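Local coordinates for protein NDP-N-acetyl-D-galactosaminuronic acid dehydrogenase (Methanosarcina mazei Go1, PDB 3G79) that probably oxidises UDP-N-acetylmannosamine to UDP-N-acetylmannosaminuronate, using two molecules of NAD, at residues G48-R51 against S55-Y58; G140-L145 against T207-E212; H300-V305 against I321-R326; H335-T340 against D380-A385; W361-I364 against D368-R371. All blocks are in the same frame, centred on the assembly; numbering follows the deposited sequence.

Interaction 1 (G48-R51 against S55-Y58); sequences GFQR and SSGY
The chain leaves strand 45-49 at Gln50 and Arg51 and folds back so that the CA atoms of Arg51 and Gly57 come within 6.2 Å of each other. At this point the two backbones meet without a side chain between them: Arg51 O lies 3.9 Å from Gly57 CA, where glycine presents only hydrogens. The other meeting is that of Gln50 with Ser56. A bend at the second torsion of Gln50 (chi2 -62°) turns its amide toward the loop, and OE1 is modelled 3.7 Å from Ser56 CB. NE2 has no hydrogen-bonding partner in the model, but its unrealistically short approach to Arg51 O leaves the placement of the whole amide, and so this distance, uncertain. Strand 45-49 is the second strand of the Rossmann-type NAD-binding domain, and Gln50 sits just past its C-terminal end. In such folds this is usually where the adenosine ribose of the dinucleotide is met; consistent with this, Gln50 touches Met26 in what is probably the glycine-rich loop. Ser56 faces the amide with its methylene, not its hydroxyl; OG instead pairs with Ser55 OG at 3.0 Å, with either able to donate. Cys92 of strand 90-93, with Lys59 and Ile60 of helix 59-63, also packs on the Gln50 side chain.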
# COMPACT_ATOMS: atom_id res chain seq x y z
N GLY A 48 -39.24 5.81 12.68
CA GLY A 48 -38.29 4.87 13.23
C GLY A 48 -39.03 3.68 13.84
O GLY A 48 -40.02 3.84 14.61
N PHE A 49 -38.54 2.49 13.52
CA PHE A 49 -39.24 1.29 13.86
C PHE A 49 -38.58 0.55 15.02
O PHE A 49 -37.39 0.18 14.95
CB PHE A 49 -39.43 0.43 12.60
CG PHE A 49 -40.41 1.05 11.65
CD1 PHE A 49 -41.78 0.88 11.84
CD2 PHE A 49 -39.96 1.87 10.59
CE1 PHE A 49 -42.69 1.49 11.01
CE2 PHE A 49 -40.86 2.48 9.76
CZ PHE A 49 -42.22 2.31 9.97
N GLN A 50 -39.39 0.41 16.09
CA GLN A 50 -39.07 -0.37 17.30
C GLN A 50 -40.22 -1.26 17.86
O GLN A 50 -41.33 -0.79 18.11
CB GLN A 50 -38.66 0.58 18.43
CG GLN A 50 -37.24 0.41 18.91
CD GLN A 50 -36.96 -0.96 19.48
OE1 GLN A 50 -35.85 -1.47 19.35
NE2 GLN A 50 -37.94 -1.56 20.08
N ARG A 51 -39.95 -2.54 18.07
CA ARG A 51 -40.81 -3.43 18.89
C ARG A 51 -40.88 -2.92 20.35
O ARG A 51 -40.00 -2.18 20.79
CB ARG A 51 -40.17 -4.83 18.89
CG ARG A 51 -41.11 -6.05 18.77
CD ARG A 51 -40.57 -7.22 19.58
NE ARG A 51 -40.31 -8.45 18.81
CZ ARG A 51 -39.13 -8.81 18.28
NH1 ARG A 51 -38.05 -8.03 18.40
NH2 ARG A 51 -39.02 -9.96 17.62
N SER A 55 -37.05 -4.49 27.36
CA SER A 55 -35.61 -4.22 27.19
C SER A 55 -35.34 -2.99 26.33
O SER A 55 -34.41 -2.25 26.61
CB SER A 55 -34.84 -5.42 26.58
OG SER A 55 -34.75 -5.35 25.17
N SER A 56 -36.14 -2.80 25.29
CA SER A 56 -35.98 -1.69 24.34
C SER A 56 -37.29 -0.93 24.10
O SER A 56 -37.28 0.17 23.55
CB SER A 56 -35.39 -2.17 22.99
OG SER A 56 -34.40 -3.18 23.12
N GLY A 57 -38.41 -1.51 24.54
CA GLY A 57 -39.72 -0.89 24.42
C GLY A 57 -39.75 0.59 24.74
O GLY A 57 -40.35 1.36 24.01
N TYR A 58 -39.07 0.96 25.82
CA TYR A 58 -38.96 2.35 26.33
C TYR A 58 -38.54 3.44 25.32
O TYR A 58 -39.02 4.60 25.43
CB TYR A 58 -37.97 2.38 27.51
CG TYR A 58 -36.50 2.35 27.12
CD1 TYR A 58 -35.88 1.16 26.75
CD2 TYR A 58 -35.74 3.51 27.13
CE1 TYR A 58 -34.52 1.11 26.37
CE2 TYR A 58 -34.37 3.50 26.76
CZ TYR A 58 -33.77 2.28 26.39
OH TYR A 58 -32.43 2.25 26.04

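Interaction 2 (G140-L145 against T207-E212)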
# COMPACT_ATOMS: atom_id res chain seq x y z
N GLY A 140 -42.58 0.33 -6.09
CA GLY A 140 -41.95 1.64 -6.13
C GLY A 140 -41.21 2.11 -4.89
O GLY A 140 -40.48 3.09 -4.92
N MET A 141 -41.40 1.43 -3.78
CA MET A 141 -40.61 1.71 -2.60
C MET A 141 -39.11 1.46 -2.85
O MET A 141 -38.74 0.62 -3.69
CB MET A 141 -41.08 0.79 -1.48
CG MET A 141 -42.55 1.01 -1.12
SD MET A 141 -42.87 0.88 0.64
CE MET A 141 -42.83 -0.85 0.88
N LEU A 142 -38.25 2.18 -2.12
CA LEU A 142 -36.82 1.86 -2.11
C LEU A 142 -36.39 1.28 -0.75
O LEU A 142 -36.70 1.84 0.29
CB LEU A 142 -35.94 3.08 -2.48
CG LEU A 142 -34.46 2.95 -2.03
CD1 LEU A 142 -33.65 2.24 -3.12
CD2 LEU A 142 -33.79 4.33 -1.68
N VAL A 143 -35.65 0.17 -0.79
CA VAL A 143 -35.13 -0.46 0.41
C VAL A 143 -33.63 -0.32 0.39
O VAL A 143 -32.97 -0.56 -0.64
CB VAL A 143 -35.55 -1.97 0.46
CG1 VAL A 143 -35.05 -2.63 1.70
CG2 VAL A 143 -37.07 -2.12 0.39
N VAL A 144 -33.08 0.08 1.52
CA VAL A 144 -31.63 0.19 1.64
C VAL A 144 -31.05 -0.59 2.83
O VAL A 144 -31.41 -0.36 3.98
CB VAL A 144 -31.14 1.66 1.78
CG1 VAL A 144 -29.62 1.73 1.59
CG2 VAL A 144 -31.79 2.53 0.76
N LEU A 145 -30.10 -1.48 2.53
CA LEU A 145 -29.27 -2.06 3.56
C LEU A 145 -28.17 -1.09 3.99
O LEU A 145 -27.23 -0.82 3.21
CB LEU A 145 -28.66 -3.38 3.10
CG LEU A 145 -29.57 -4.56 2.73
CD1 LEU A 145 -28.88 -5.90 2.93
CD2 LEU A 145 -30.81 -4.56 3.56
N THR A 207 -29.69 2.56 -7.64
CA THR A 207 -28.58 3.47 -7.36
C THR A 207 -28.99 4.93 -7.39
O THR A 207 -28.68 5.66 -6.47
CB THR A 207 -27.40 3.25 -8.35
OG1 THR A 207 -26.81 1.96 -8.15
CG2 THR A 207 -26.33 4.22 -8.12
N LYS A 208 -29.68 5.36 -8.45
CA LYS A 208 -30.05 6.75 -8.60
C LYS A 208 -31.12 7.15 -7.60
O LYS A 208 -31.13 8.30 -7.12
CB LYS A 208 -30.51 7.08 -10.02
CG LYS A 208 -29.60 8.10 -10.71
CD LYS A 208 -29.29 7.72 -12.17
CE LYS A 208 -27.89 8.18 -12.57
NZ LYS A 208 -27.20 7.14 -13.40
N ARG A 209 -32.02 6.21 -7.28
CA ARG A 209 -33.04 6.47 -6.27
C ARG A 209 -32.36 6.61 -4.92
O ARG A 209 -32.81 7.41 -4.06
CB ARG A 209 -34.08 5.34 -6.21
CG ARG A 209 -35.30 5.61 -5.34
CD ARG A 209 -35.93 6.91 -5.67
NE ARG A 209 -37.30 7.01 -5.16
CZ ARG A 209 -38.15 7.99 -5.45
NH1 ARG A 209 -37.79 8.99 -6.26
NH2 ARG A 209 -39.37 7.98 -4.94
N ALA A 210 -31.28 5.86 -4.72
CA ALA A 210 -30.66 5.87 -3.39
C ALA A 210 -29.79 7.11 -3.18
O ALA A 210 -29.83 7.74 -2.11
CB ALA A 210 -29.92 4.59 -3.10
N VAL A 211 -29.04 7.50 -4.22
CA VAL A 211 -28.35 8.77 -4.22
C VAL A 211 -29.27 9.90 -3.72
O VAL A 211 -28.87 10.71 -2.89
CB VAL A 211 -27.78 9.11 -5.63
CG1 VAL A 211 -27.26 10.54 -5.68
CG2 VAL A 211 -26.66 8.14 -5.98
N GLU A 212 -30.51 9.92 -4.18
CA GLU A 212 -31.50 10.92 -3.76
C GLU A 212 -31.82 10.86 -2.27
O GLU A 212 -32.14 11.89 -1.64
CB GLU A 212 -32.79 10.75 -4.56
CG GLU A 212 -32.59 10.68 -6.07
CD GLU A 212 -33.89 10.40 -6.84
OE1 GLU A 212 -34.99 10.43 -6.23
OE2 GLU A 212 -33.79 10.13 -8.06
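Leu142 reaches from strand 142-145 to helix 204-214 and meets two consecutive residues there, Arg209 and Ala210; these three account for most of the surface buried. The backbones stay well separated, the closest CA atoms, those of Leu142 and Arg209, being 7.3 Å apart, so side-chain carbon fills the gap. Two parts of the leucine do the touching. Its CB lies 3.9 Å from Arg209 CG, on the aliphatic root of the arginine. Farther out, its CD2 branch rests against the helix surface, 3.9 Å from Ala210 CA and 4.1 Å from Ala210 CB; the small alanine lets the methyl come down almost to the helix backbone. Chi1 of 161° swings Leu142 CG away from its own backbone N and out toward the helix. Arg209 shows its apolar and polar halves to different surroundings. The chain turns about the CB-CG bond (chi2 51°), so CG meets the leucine while CD heads off, and the guanidinium travels on to Gly16, whose carbonyl O accepts a hydrogen bond from NH2. On the same helix Arg209 NH1 forms a salt bridge with Glu212 OE1 at 3.1 Å, in which the N-H points poorly (131°) and the hydrogen bond is weak. Two nitrogens of the charged head thus each have a partner while its stem remains in the apolar layer. Strand 142-145 runs parallel to its neighbours 104-107 and 175-178, and helix 204-214 packs on this sheet of the NAD-binding domain: Ala210 also touches Ala177 of strand 175-178, and Leu213 of the helix touches Leu142 and Val144.

Interaction 3 (H300-V305 against I321-R326)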
# COMPACT_ATOMS: atom_id res chain seq x y z
N HIS A 300 -13.95 -13.18 3.64
CA HIS A 300 -15.12 -12.74 2.89
C HIS A 300 -14.89 -12.43 1.39
O HIS A 300 -15.74 -12.80 0.57
CB HIS A 300 -15.79 -11.58 3.59
CG HIS A 300 -16.20 -11.92 4.99
ND1 HIS A 300 -15.80 -11.19 6.08
CD2 HIS A 300 -16.97 -12.93 5.46
CE1 HIS A 300 -16.31 -11.73 7.18
NE2 HIS A 300 -17.01 -12.80 6.82
N LEU A 301 -13.77 -11.79 1.03
CA LEU A 301 -13.41 -11.59 -0.40
C LEU A 301 -13.19 -12.92 -1.08
O LEU A 301 -13.71 -13.19 -2.17
CB LEU A 301 -12.13 -10.75 -0.57
CG LEU A 301 -12.14 -9.31 -1.06
CD1 LEU A 301 -10.81 -8.98 -1.78
CD2 LEU A 301 -13.28 -9.08 -2.00
N GLU A 302 -12.39 -13.75 -0.43
CA GLU A 302 -12.14 -15.08 -0.92
C GLU A 302 -13.42 -15.81 -1.20
O GLU A 302 -13.61 -16.22 -2.32
CB GLU A 302 -11.23 -15.86 0.01
CG GLU A 302 -9.92 -15.18 0.25
CD GLU A 302 -9.11 -14.79 -1.04
OE1 GLU A 302 -9.34 -15.31 -2.14
OE2 GLU A 302 -8.20 -13.96 -0.92
N ARG A 303 -14.32 -15.97 -0.21
CA ARG A 303 -15.60 -16.63 -0.48
C ARG A 303 -16.32 -15.85 -1.59
O ARG A 303 -16.77 -16.44 -2.57
CB ARG A 303 -16.49 -16.71 0.75
CG ARG A 303 -17.72 -17.58 0.51
CD ARG A 303 -18.82 -17.41 1.57
NE ARG A 303 -18.69 -18.34 2.69
CZ ARG A 303 -18.26 -18.01 3.90
NH1 ARG A 303 -17.91 -16.74 4.16
NH2 ARG A 303 -18.15 -18.94 4.87
N GLY A 304 -16.35 -14.53 -1.46
CA GLY A 304 -17.00 -13.66 -2.44
C GLY A 304 -16.62 -13.86 -3.91
O GLY A 304 -17.47 -13.77 -4.80
N VAL A 305 -15.34 -14.13 -4.16
CA VAL A 305 -14.87 -14.28 -5.51
C VAL A 305 -15.50 -15.51 -6.17
O VAL A 305 -15.54 -15.62 -7.40
CB VAL A 305 -13.30 -14.21 -5.58
CG1 VAL A 305 -12.64 -15.54 -5.32
CG2 VAL A 305 -12.86 -13.67 -6.91
N ILE A 321 -2.62 -13.06 -2.59
CA ILE A 321 -1.85 -12.12 -1.78
C ILE A 321 -2.52 -11.83 -0.44
O ILE A 321 -1.84 -11.67 0.56
CB ILE A 321 -1.63 -10.79 -2.53
CG1 ILE A 321 -0.67 -11.02 -3.70
CG2 ILE A 321 -1.02 -9.77 -1.63
CD1 ILE A 321 -0.74 -9.95 -4.71
N TYR A 322 -3.83 -11.76 -0.40
CA TYR A 322 -4.44 -11.30 0.85
C TYR A 322 -4.36 -12.42 1.85
O TYR A 322 -4.06 -12.19 3.02
CB TYR A 322 -5.88 -10.85 0.65
CG TYR A 322 -6.09 -10.03 -0.60
CD1 TYR A 322 -5.27 -8.90 -0.89
CD2 TYR A 322 -7.10 -10.35 -1.49
CE1 TYR A 322 -5.47 -8.12 -2.04
CE2 TYR A 322 -7.31 -9.58 -2.65
CZ TYR A 322 -6.49 -8.47 -2.92
OH TYR A 322 -6.75 -7.74 -4.07
N VAL A 323 -4.55 -13.65 1.38
CA VAL A 323 -4.55 -14.84 2.25
C VAL A 323 -3.18 -14.92 2.94
O VAL A 323 -3.10 -15.21 4.14
CB VAL A 323 -4.89 -16.10 1.44
CG1 VAL A 323 -4.55 -17.42 2.22
CG2 VAL A 323 -6.36 -16.07 1.01
N LEU A 324 -2.12 -14.58 2.20
CA LEU A 324 -0.80 -14.64 2.75
C LEU A 324 -0.44 -13.40 3.54
O LEU A 324 0.43 -13.45 4.42
CB LEU A 324 0.20 -15.06 1.68
CG LEU A 324 1.45 -14.25 1.42
CD1 LEU A 324 2.72 -15.11 1.28
CD2 LEU A 324 1.14 -13.53 0.14
N ALA A 325 -1.15 -12.31 3.32
CA ALA A 325 -1.12 -11.23 4.34
C ALA A 325 -1.66 -11.69 5.71
O ALA A 325 -1.07 -11.39 6.77
CB ALA A 325 -1.87 -10.03 3.87
N ARG A 326 -2.80 -12.38 5.70
CA ARG A 326 -3.36 -12.89 6.96
C ARG A 326 -2.35 -13.77 7.72
O ARG A 326 -2.30 -13.76 8.95
CB ARG A 326 -4.68 -13.66 6.72
CG ARG A 326 -5.92 -12.78 6.42
CD ARG A 326 -6.11 -11.63 7.44
NE ARG A 326 -5.84 -12.09 8.79
CZ ARG A 326 -5.28 -11.37 9.74
NH1 ARG A 326 -4.93 -10.09 9.57
NH2 ARG A 326 -5.10 -11.93 10.91
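The Tyr322 ring receives Glu302 OE2 at its edge, near the ring plane and 3.8 Å from CD2, while Leu301 CD1 approaches obliquely to within 3.7 Å of CE2. The carboxylate is turned 42° out of the plane of the ring. A bend at chi2 of Glu302 brings the same oxygen onto the next residue too: OE2 is 3.4 Å from Val323 CG2, and Glu302 CD 3.7 Å from that methyl. These are van der Waals contacts. The carboxylate finds its hydrogen bonds elsewhere, OE2 with Ser320 OG and OE1 with Tyr255 OH of the second subunit. Because Glu302 lies beside the N-terminal start of helix 321-345, the helix dipole would probably favour its negative charge. The axes of the two short segments pass 10.8 Å apart and nearly antiparallel, at 154°, a spacing bridged by Glu302 and the Tyr322 ring, with Leu301 and Val323 filling in. Helices 293-305 and 321-345 both lean on the long helix 228-258, Leu301 touching Thr236 and Tyr322 touching Thr240, while Tyr322 OH bonds to Ala248 O on helix 228-258 of the second subunit, placing the contact at the dimer interface.

Interaction 4 (H335-T340 against D380-A385)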
# COMPACT_ATOMS: atom_id res chain seq x y z
N HIS A 335 6.30 -14.76 16.44
CA HIS A 335 7.57 -14.08 16.32
C HIS A 335 7.97 -13.42 17.64
O HIS A 335 9.18 -13.43 18.02
CB HIS A 335 7.60 -13.08 15.16
CG HIS A 335 8.90 -12.35 15.05
ND1 HIS A 335 10.08 -12.97 14.69
CD2 HIS A 335 9.22 -11.07 15.32
CE1 HIS A 335 11.06 -12.09 14.71
NE2 HIS A 335 10.56 -10.93 15.09
N MET A 336 6.97 -12.88 18.35
CA MET A 336 7.20 -12.19 19.63
C MET A 336 7.73 -13.20 20.60
O MET A 336 8.78 -12.96 21.22
CB MET A 336 5.92 -11.51 20.16
CG MET A 336 5.66 -10.10 19.58
SD MET A 336 6.68 -8.77 20.31
CE MET A 336 7.74 -8.62 18.94
N TYR A 337 7.02 -14.33 20.71
CA TYR A 337 7.46 -15.49 21.48
C TYR A 337 8.89 -15.97 21.15
O TYR A 337 9.66 -16.16 22.06
CB TYR A 337 6.48 -16.64 21.29
CG TYR A 337 6.89 -17.86 22.04
CD1 TYR A 337 6.67 -17.96 23.42
CD2 TYR A 337 7.52 -18.94 21.39
CE1 TYR A 337 7.06 -19.09 24.13
CE2 TYR A 337 7.91 -20.07 22.09
CZ TYR A 337 7.68 -20.12 23.46
OH TYR A 337 8.06 -21.21 24.15
N ASN A 338 9.25 -16.18 19.88
CA ASN A 338 10.65 -16.56 19.53
C ASN A 338 11.67 -15.53 20.00
O ASN A 338 12.78 -15.88 20.32
CB ASN A 338 10.86 -16.79 18.02
CG ASN A 338 9.97 -17.88 17.43
OD1 ASN A 338 9.69 -18.93 18.07
ND2 ASN A 338 9.51 -17.65 16.24
N LEU A 339 11.31 -14.26 20.00
CA LEU A 339 12.22 -13.21 20.40
C LEU A 339 12.41 -13.28 21.91
O LEU A 339 13.54 -13.13 22.42
CB LEU A 339 11.65 -11.84 20.00
CG LEU A 339 11.64 -11.30 18.57
CD1 LEU A 339 10.94 -9.90 18.46
CD2 LEU A 339 13.04 -11.24 17.96
N THR A 340 11.34 -13.56 22.64
CA THR A 340 11.47 -13.66 24.09
C THR A 340 12.26 -14.91 24.53
O THR A 340 13.14 -14.80 25.39
CB THR A 340 10.13 -13.36 24.92
OG1 THR A 340 10.08 -14.18 26.09
CG2 THR A 340 8.90 -13.59 24.11
N ASP A 380 -0.77 -17.61 25.24
CA ASP A 380 -0.97 -19.05 25.15
C ASP A 380 0.30 -19.85 24.91
O ASP A 380 0.47 -20.92 25.51
CB ASP A 380 -2.08 -19.39 24.15
CG ASP A 380 -3.47 -19.26 24.76
OD1 ASP A 380 -3.58 -19.28 26.01
OD2 ASP A 380 -4.46 -19.13 24.02
N LEU A 381 1.17 -19.33 24.03
CA LEU A 381 2.50 -19.91 23.80
C LEU A 381 3.35 -19.96 25.07
O LEU A 381 4.01 -20.97 25.35
CB LEU A 381 3.25 -19.16 22.69
CG LEU A 381 2.68 -19.36 21.27
CD1 LEU A 381 3.20 -18.31 20.30
CD2 LEU A 381 2.84 -20.80 20.71
N CYS A 382 3.33 -18.90 25.86
CA CYS A 382 4.14 -18.93 27.06
C CYS A 382 3.66 -19.96 28.08
O CYS A 382 4.47 -20.66 28.68
CB CYS A 382 4.15 -17.59 27.72
SG CYS A 382 4.73 -16.36 26.61
N LEU A 383 2.35 -20.05 28.26
CA LEU A 383 1.74 -20.89 29.28
C LEU A 383 1.99 -22.37 29.00
O LEU A 383 2.09 -23.19 29.93
CB LEU A 383 0.25 -20.56 29.40
CG LEU A 383 -0.09 -19.31 30.23
CD1 LEU A 383 -1.50 -18.88 30.00
CD2 LEU A 383 0.14 -19.53 31.75
N LYS A 384 2.15 -22.71 27.72
CA LYS A 384 2.30 -24.10 27.33
C LYS A 384 3.74 -24.52 27.53
O LYS A 384 4.02 -25.66 27.89
CB LYS A 384 1.96 -24.26 25.85
CG LYS A 384 1.00 -25.42 25.54
CD LYS A 384 0.87 -25.53 24.03
CE LYS A 384 2.10 -26.20 23.45
NZ LYS A 384 2.60 -25.42 22.29
N ALA A 385 4.64 -23.59 27.26
CA ALA A 385 6.06 -23.82 27.41
C ALA A 385 6.49 -24.00 28.88
O ALA A 385 7.58 -24.48 29.15
CB ALA A 385 6.88 -22.71 26.71
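Tyr337, on the long helix 321-345, joins that helix to helix 375-385 of the UDP-binding domain, its ring meeting Leu381 with a face and Cys382 and Ala385 with its edge. The two short segments run 10.4 Å apart with 46° between their directions, and one aromatic side chain spans most of that gap. With CG anti to the backbone N (chi1 179°), the tyrosine extends from its own helix to the other. Leu381 covers one face of the ring: its CB stands 4.0 Å from the ring centroid, 25° off the normal, in a CH-pi contact displaced toward the CD1 side. The leucine also closes on the root of the tyrosine, CD1 lying 3.8 Å from Tyr337 CB. Cys382 comes instead at the rim, SG 4.1 Å from Tyr337 CD1 and close to the ring plane, a sulfur-aromatic contact of the edge type. One helical turn beyond Leu381, the methyl of Ala385 meets the far end of the ring, CB 3.2 Å from Tyr337 OH, which is tight for such a pair. Met351, in the loop after helix 321-345, touches both Tyr337 and Ala385. The same stretch of helix 321-345 also faces the second subunit, whose Asp313 bonds to His335 and Asn338. Within the contact itself, dispersion and weak CH-pi and sulfur-ring attraction do the work, with the ring hydrogens probably meeting the electron-rich sulfur; the tyrosine hydroxyl meets a methyl group here, so its oxygen gains no polar bond from residues 380-385.

Interaction 5 (W361-I364 against D368-R371)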
# COMPACT_ATOMS: atom_id res chain seq x y z
N TRP A 361 -2.74 -5.72 26.92
CA TRP A 361 -3.70 -6.71 26.48
C TRP A 361 -4.60 -6.17 25.36
O TRP A 361 -4.87 -6.89 24.41
CB TRP A 361 -4.53 -7.19 27.66
CG TRP A 361 -5.48 -8.27 27.32
CD1 TRP A 361 -6.81 -8.14 27.16
CD2 TRP A 361 -5.18 -9.66 27.13
NE1 TRP A 361 -7.38 -9.36 26.89
CE2 TRP A 361 -6.40 -10.31 26.87
CE3 TRP A 361 -4.01 -10.42 27.18
CZ2 TRP A 361 -6.47 -11.68 26.62
CZ3 TRP A 361 -4.09 -11.76 26.95
CH2 TRP A 361 -5.31 -12.39 26.68
N ALA A 362 -5.08 -4.93 25.46
CA ALA A 362 -5.69 -4.29 24.28
C ALA A 362 -4.63 -4.15 23.19
O ALA A 362 -3.46 -4.35 23.46
CB ALA A 362 -6.25 -2.97 24.62
N PHE A 363 -5.00 -3.82 21.96
CA PHE A 363 -3.96 -3.73 20.91
C PHE A 363 -3.78 -2.35 20.28
O PHE A 363 -2.83 -2.15 19.53
CB PHE A 363 -4.13 -4.82 19.83
CG PHE A 363 -5.51 -4.85 19.24
CD1 PHE A 363 -5.78 -4.15 18.06
CD2 PHE A 363 -6.53 -5.55 19.88
CE1 PHE A 363 -7.07 -4.16 17.51
CE2 PHE A 363 -7.83 -5.56 19.37
CZ PHE A 363 -8.12 -4.88 18.18
N ILE A 364 -4.67 -1.40 20.62
CA ILE A 364 -4.51 0.03 20.25
C ILE A 364 -4.04 0.90 21.41
O ILE A 364 -4.54 0.78 22.51
CB ILE A 364 -5.80 0.72 19.65
CG1 ILE A 364 -6.67 -0.26 18.85
CG2 ILE A 364 -5.40 1.93 18.79
CD1 ILE A 364 -7.75 -0.85 19.68
N ASP A 368 -9.65 0.35 25.40
CA ASP A 368 -10.25 -0.65 26.29
C ASP A 368 -10.70 -1.95 25.61
O ASP A 368 -11.45 -2.73 26.21
CB ASP A 368 -11.43 -0.04 27.07
CG ASP A 368 -12.68 0.24 26.22
OD1 ASP A 368 -13.63 0.83 26.77
OD2 ASP A 368 -12.75 -0.12 25.02
N ASP A 369 -10.28 -2.20 24.38
CA ASP A 369 -10.84 -3.33 23.68
C ASP A 369 -9.82 -4.35 23.21
O ASP A 369 -8.76 -4.01 22.64
CB ASP A 369 -11.72 -2.88 22.51
CG ASP A 369 -10.93 -2.68 21.24
OD1 ASP A 369 -11.37 -3.18 20.16
OD2 ASP A 369 -9.85 -2.05 21.36
N ALA A 370 -10.18 -5.61 23.43
CA ALA A 370 -9.29 -6.70 23.12
C ALA A 370 -10.01 -7.75 22.30
O ALA A 370 -9.89 -8.95 22.56
CB ALA A 370 -8.70 -7.29 24.40
N ARG A 371 -10.74 -7.28 21.30
CA ARG A 371 -11.45 -8.15 20.38
C ARG A 371 -10.42 -8.77 19.43
O ARG A 371 -9.85 -8.09 18.57
CB ARG A 371 -12.49 -7.34 19.59
CG ARG A 371 -13.49 -6.53 20.44
CD ARG A 371 -13.89 -5.26 19.70
NE ARG A 371 -15.30 -4.91 19.88
CZ ARG A 371 -15.76 -4.03 20.78
NH1 ARG A 371 -14.92 -3.40 21.61
NH2 ARG A 371 -17.07 -3.79 20.84
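Trp361 lies in a loop that doubles back on itself between strand 355-359 and helix 375-385, the first strand-to-helix connection of the Rossmann-like UDP-binding domain; as in relatives, it probably lies near the sugar-nucleotide site. The indole reaches toward the returning limb, CD1 and NE1 each about 3.5 Å from Ala370 CB, which approaches the ring obliquely. Tyr399 packs edge-to-face with the same indole. Ala362 comes next, at the narrowest point, its CA 4.5 Å from Ala370 CA. Asp369 O is the polar atom met here: it lies 3.4 Å from Ala362 CB and 3.5 Å from Ala362 CA, the latter a CA-H...O contact. The conventional bonds of this corner lie outside, since Asp393 OD1 accepts both Trp361 N and Ala362 N. Phe363 follows, with CG set between the backbone N and the carbonyl carbon (chi1 53°), a crowded position that turns the ring toward the returning limb. Two carbonyls, Asp369 O and Arg371 O, come to it obliquely, the first 3.7 Å from CE2, while Ala370 CA stands at the ring edge. The Asp369 carboxylate is inclined 45° to this ring. Its OD2 is hydrogen-bonded to Ser367 OG, and OD1 makes a long salt bridge to Arg371 NH1. Ile364 closes the segment; the approach of its CD1 to Asp369 OD2 is too short to be trusted in detail. The firmer close approach at this end of the segment is that of the preceding ring, Phe363 CE2 lying 3.3 Å from Arg371 O.

How the interactions relate
Interactions 1, 2 and 3 follow one another along the chain, and interaction 5 is nested inside the loop that interaction 4 closes. Interactions 1 and 2 belong to the NAD-binding domain and reach the same mixed sheet, their centres 25 Å apart. Interactions 3 and 4 share helix 321-345, with centres 27 Å apart, and both touch the second subunit, so this helix links the dimer interface to the UDP-binding domain. Interaction 5, in that domain, lies 19 Å centre to centre from interaction 4. Interactions 2 and 4, whose centres are 52 Å apart, fall on opposite sides of the chain's centre, consistent with separate nucleotide-binding domains joined by a helical middle.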